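Local coordinates for uncharacterized protein (Bacteroides ovatus, PDB 4IPB), which is of unknown function but belongs to a PepSY-like, putatively beta-lactamase-inhibitor-like family and is built on an antiparallel beta sheet, at residues D58-S61 against L62-T66; D2-G6 against N7-T11. All coordinates share one frame; numbering follows the deposited sequence.

Interaction 1. Residues D58-S61 against L62-T66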
loop_
_atom_site.group_PDB
_atom_site.type_symbol
_atom_site.label_atom_id
_atom_site.label_comp_id
_atom_site.label_asym_id
_atom_site.label_seq_id
_atom_site.Cartn_x
_atom_site.Cartn_y
_atom_site.Cartn_z
ATOM N N ASP A 58 -1.614 -0.090 5.691
ATOM C CA ASP A 58 -2.505 1.044 5.761
ATOM C C ASP A 58 -2.235 1.836 7.035
ATOM O O ASP A 58 -2.641 1.427 8.134
ATOM C CB ASP A 58 -3.947 0.549 5.837
ATOM C CG ASP A 58 -4.385 -0.252 4.591
ATOM O OD1 ASP A 58 -3.829 -0.068 3.513
ATOM O OD2 ASP A 58 -5.343 -1.052 4.710
ATOM N N LEU A 59 -1.580 2.968 6.868
ATOM C CA LEU A 59 -1.237 3.860 7.968
ATOM C C LEU A 59 -2.345 4.855 8.314
ATOM O O LEU A 59 -2.334 5.393 9.406
ATOM C CB LEU A 59 0.046 4.617 7.632
ATOM C CG LEU A 59 1.322 3.805 7.373
ATOM C CD1 LEU A 59 2.506 4.705 7.054
ATOM C CD2 LEU A 59 1.643 2.940 8.556
ATOM N N VAL A 60 -3.304 5.035 7.394
ATOM C CA VAL A 60 -4.583 5.759 7.618
ATOM C C VAL A 60 -4.398 7.285 7.610
ATOM O O VAL A 60 -5.091 7.987 6.871
ATOM C CB VAL A 60 -5.311 5.330 8.903
ATOM C CG1 VAL A 60 -6.660 6.044 9.026
ATOM C CG2 VAL A 60 -5.501 3.812 8.956
ATOM N N SER A 61 -3.484 7.776 8.428
ATOM C CA SER A 61 -3.411 9.221 8.698
ATOM C C SER A 61 -2.011 9.814 8.733
ATOM O O SER A 61 -1.027 9.103 8.872
ATOM C CB SER A 61 -4.132 9.525 9.985
ATOM O OG SER A 61 -3.684 8.699 11.041
ATOM N N LEU A 62 -1.939 11.145 8.639
ATOM C CA LEU A 62 -0.664 11.864 8.492
ATOM C C LEU A 62 0.221 11.794 9.712
ATOM O O LEU A 62 1.438 11.924 9.579
ATOM C CB LEU A 62 -0.920 13.338 8.190
ATOM C CG LEU A 62 -1.568 13.697 6.848
ATOM C CD1 LEU A 62 -1.723 15.207 6.836
ATOM C CD2 LEU A 62 -0.789 13.183 5.638
ATOM N N ASP A 63 -0.384 11.548 10.869
ATOM C CA ASP A 63 0.392 11.405 12.099
ATOM C C ASP A 63 1.352 10.200 12.035
ATOM O O ASP A 63 2.327 10.160 12.778
ATOM C CB ASP A 63 -0.533 11.352 13.310
ATOM C CG ASP A 63 -1.609 10.288 13.186
ATOM O OD1 ASP A 63 -2.451 10.360 12.252
ATOM O OD2 ASP A 63 -1.606 9.369 14.046
ATOM N N ARG A 64 1.056 9.229 11.170
ATOM C CA ARG A 64 1.899 8.021 11.050
ATOM C C ARG A 64 3.089 8.217 10.143
ATOM O O ARG A 64 3.955 7.343 10.081
ATOM C CB ARG A 64 1.075 6.832 10.527
ATOM C CG ARG A 64 0.426 5.995 11.615
ATOM C CD ARG A 64 -0.759 6.626 12.251
ATOM N NE ARG A 64 -1.216 5.776 13.357
ATOM C CZ ARG A 64 -2.090 4.766 13.258
ATOM N NH1 ARG A 64 -2.657 4.424 12.089
ATOM N NH2 ARG A 64 -2.407 4.077 14.357
ATOM N N LEU A 65 3.144 9.341 9.431
ATOM C CA LEU A 65 4.310 9.646 8.585
ATOM C C LEU A 65 5.517 10.086 9.358
ATOM O O LEU A 65 5.376 10.671 10.434
ATOM C CB LEU A 65 3.987 10.732 7.576
ATOM C CG LEU A 65 2.819 10.447 6.642
ATOM C CD1 LEU A 65 2.474 11.708 5.905
ATOM C CD2 LEU A 65 3.190 9.331 5.691
ATOM N N THR A 66 6.715 9.852 8.802
ATOM C CA THR A 66 7.915 10.464 9.316
ATOM C C THR A 66 7.823 11.975 9.170
ATOM O O THR A 66 7.111 12.491 8.293
ATOM C CB THR A 66 9.181 9.995 8.575
ATOM O OG1 THR A 66 9.114 10.370 7.187
ATOM C CG2 THR A 66 9.316 8.490 8.683
#
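The carbonyl oxygen of L59 takes two N-H groups. R64 NH1 reaches L59 O at 2.9 Å, with a nearly straight N-H...O angle of 160°. S61 N also makes a weak bond to L59 O, at 2.8 Å. This second bond closes a gamma turn around V60, whose backbone has positive phi and negative psi. A short 3-10 segment, 62-64, follows directly. The stretch thus turns twice as it leads from strand 52-58 to helix 67-75 in this PepSY-like fold.

L59 O lies almost in the guanidinium plane of R64, at its edge. R64 NH1, in turn, sits above the carbonyl plane of L59. The arginine chain bends at its second torsion (chi2 75°) and folds back over the gamma turn. Its aliphatic part packs along the way: R64 CB lies 3.8 Å from L59 CB, and R64 CD is 3.5 Å from L59 O. F40 of strand 40-46 also touches the R64 side chain.

The main chain makes the next turn. R64 N donates to S61 O at 3.1 Å, and L65 N donates to L62 O in the same i to i+3 pattern. The leucines face the body of the fold. L59 meets V86 and M88, and L65 meets I98 and I100. L62 leans on Y70 and F73 of the helix.

D63 lies on the outer side. Its OD2 forms a long salt bridge with R64 NE at 3.7 Å, probably an attraction of charges with no N-H aimed at the oxygen. Its CG stands between backbone N and carbonyl carbon (chi1 54°), which brings the carboxylate back to S61. There S61 OG and D63 OD1 are modelled 2.4 Å apart, too short for the details of this hydrogen bond to be trusted.

Interaction 2. Residues D2-G6 against N7-T11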
loop_
_atom_site.group_PDB
_atom_site.type_symbol
_atom_site.label_atom_id
_atom_site.label_comp_id
_atom_site.label_asym_id
_atom_site.label_seq_id
_atom_site.Cartn_x
_atom_site.Cartn_y
_atom_site.Cartn_z
ATOM N N ASP A 2 -9.523 -17.362 -1.245
ATOM C CA ASP A 2 -8.908 -18.418 -1.982
ATOM C C ASP A 2 -8.090 -19.225 -0.977
ATOM O O ASP A 2 -7.798 -18.768 0.125
ATOM C CB ASP A 2 -7.965 -17.830 -3.042
ATOM C CG ASP A 2 -8.696 -17.081 -4.127
ATOM O OD1 ASP A 2 -9.910 -17.126 -4.174
ATOM O OD2 ASP A 2 -8.015 -16.455 -4.967
ATOM N N THR A 3 -7.688 -20.404 -1.411
ATOM C CA THR A 3 -6.673 -21.202 -0.681
ATOM C C THR A 3 -5.344 -20.974 -1.374
ATOM O O THR A 3 -5.202 -21.269 -2.544
ATOM C CB THR A 3 -7.100 -22.667 -0.772
ATOM O OG1 THR A 3 -8.402 -22.799 -0.196
ATOM C CG2 THR A 3 -6.155 -23.558 -0.038
ATOM N N PRO A 4 -4.341 -20.412 -0.660
ATOM C CA PRO A 4 -3.087 -20.150 -1.348
ATOM C C PRO A 4 -2.291 -21.434 -1.648
ATOM O O PRO A 4 -2.508 -22.431 -0.950
ATOM C CB PRO A 4 -2.310 -19.353 -0.320
ATOM C CG PRO A 4 -2.796 -19.846 1.006
ATOM C CD PRO A 4 -4.262 -20.141 0.782
ATOM N N PRO A 5 -1.405 -21.397 -2.656
ATOM C CA PRO A 5 -0.479 -22.517 -2.855
ATOM C C PRO A 5 0.384 -22.757 -1.594
ATOM O O PRO A 5 0.659 -21.813 -0.842
ATOM C CB PRO A 5 0.376 -22.059 -4.061
ATOM C CG PRO A 5 -0.401 -20.965 -4.701
ATOM C CD PRO A 5 -1.081 -20.275 -3.573
ATOM N N GLY A 6 0.773 -24.003 -1.371
ATOM C CA GLY A 6 1.539 -24.378 -0.198
ATOM C C GLY A 6 2.840 -23.607 -0.080
ATOM O O GLY A 6 3.266 -23.223 1.034
ATOM N N ASN A 7 3.485 -23.345 -1.203
ATOM C CA ASN A 7 4.778 -22.649 -1.097
ATOM C C ASN A 7 4.634 -21.190 -0.698
ATOM O O ASN A 7 5.479 -20.642 0.039
ATOM C CB ASN A 7 5.655 -22.805 -2.347
ATOM C CG ASN A 7 5.058 -22.191 -3.623
ATOM O OD1 ASN A 7 3.859 -21.948 -3.739
ATOM N ND2 ASN A 7 5.930 -21.982 -4.609
ATOM N N VAL A 8 3.552 -20.576 -1.130
ATOM C CA VAL A 8 3.211 -19.230 -0.744
ATOM C C VAL A 8 2.835 -19.119 0.745
ATOM O O VAL A 8 3.359 -18.265 1.482
ATOM C CB VAL A 8 2.076 -18.720 -1.666
ATOM C CG1 VAL A 8 1.496 -17.422 -1.131
ATOM C CG2 VAL A 8 2.584 -18.575 -3.094
ATOM N N GLN A 9 1.992 -20.048 1.189
ATOM C CA GLN A 9 1.587 -20.153 2.580
ATOM C C GLN A 9 2.793 -20.356 3.489
ATOM O O GLN A 9 2.889 -19.720 4.536
ATOM C CB GLN A 9 0.572 -21.261 2.778
ATOM C CG GLN A 9 0.259 -21.551 4.239
ATOM C CD GLN A 9 -0.274 -20.358 5.012
ATOM O OE1 GLN A 9 -0.864 -19.446 4.455
ATOM N NE2 GLN A 9 -0.069 -20.368 6.330
ATOM N N SER A 10 3.752 -21.152 3.053
ATOM C CA SER A 10 4.952 -21.428 3.844
ATOM C C SER A 10 5.754 -20.153 4.090
ATOM O O SER A 10 6.172 -19.835 5.237
ATOM C CB SER A 10 5.829 -22.432 3.102
ATOM O OG SER A 10 7.010 -22.708 3.840
ATOM N N THR A 11 5.947 -19.380 3.035
ATOM C CA THR A 11 6.709 -18.129 3.193
ATOM C C THR A 11 5.918 -17.171 4.057
ATOM O O THR A 11 6.467 -16.508 4.963
ATOM C CB THR A 11 6.984 -17.472 1.852
ATOM O OG1 THR A 11 7.703 -18.406 1.048
ATOM C CG2 THR A 11 7.824 -16.244 2.080
#
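At the N-terminus of helix 6-15, two side-chain amides touch two prolines through their oxygens. The amide of Q9 meets P4, with OE1 4.0 Å from P4 CG. The amide of N7 meets P5, with OD1 3.5 Å from P5 CB. Both are van der Waals contacts. At the other end of the N7 amide, ND2 gives a hydrogen bond to V48 O, which fixes this end; OD1 only touches P5 CB.

P5 is at the N-cap position. The prolines lead in with an extended backbone, and the helix starts at G6. Q9 N donates to P5 O at 3.0 Å in the first i to i+4 bond. It is almost straight and runs close to the line of the carbonyl bond. S10 N follows with a bond to G6 O at 2.9 Å, bent to 149°.

The apolar side of this first turn is made by V8 and the prolines. P5 and V8 lie side by side, with P5 CD 4.0 Å from V8 CB. The CG2 branch of V8 lies 4.1 Å from both CD and CG of P5. The CG1 branch, anti to the backbone nitrogen (chi1 169°), meets P4 CB at 4.3 Å. V8 is buried. W24, Y31 and F46 of the neighbouring strands press on it, and W24 also touches P4 and Q9. The helix start is thereby laid on the first strands of the sheet.

Q9 first extends from the helix and then bends at chi2 (58°). That bend turns the amide so that OE1 faces the P4 ring, while Q9 CB lies 4.1 Å from P4 CG.

How the interactions relate
Interactions 1 and 2 are separate surface contacts. Their centres are 30 Å apart, and their nearest atoms are about 18 Å apart. They lie on opposite sides of the chain's centre. Interaction 2 comes first along the chain and opens helix 6-15. Interaction 1 follows the fourth strand, 52-58, and leads to helix 67-75, where T66 OG1 caps V69 N. Both therefore sit at helix starts, but they differ in kind. One is a pair of tight turns with an arginine bonded to the first; the other is a proline lead-in. Strand 40-46 touches both, through F40 at 58-66 and F46 at 2-11.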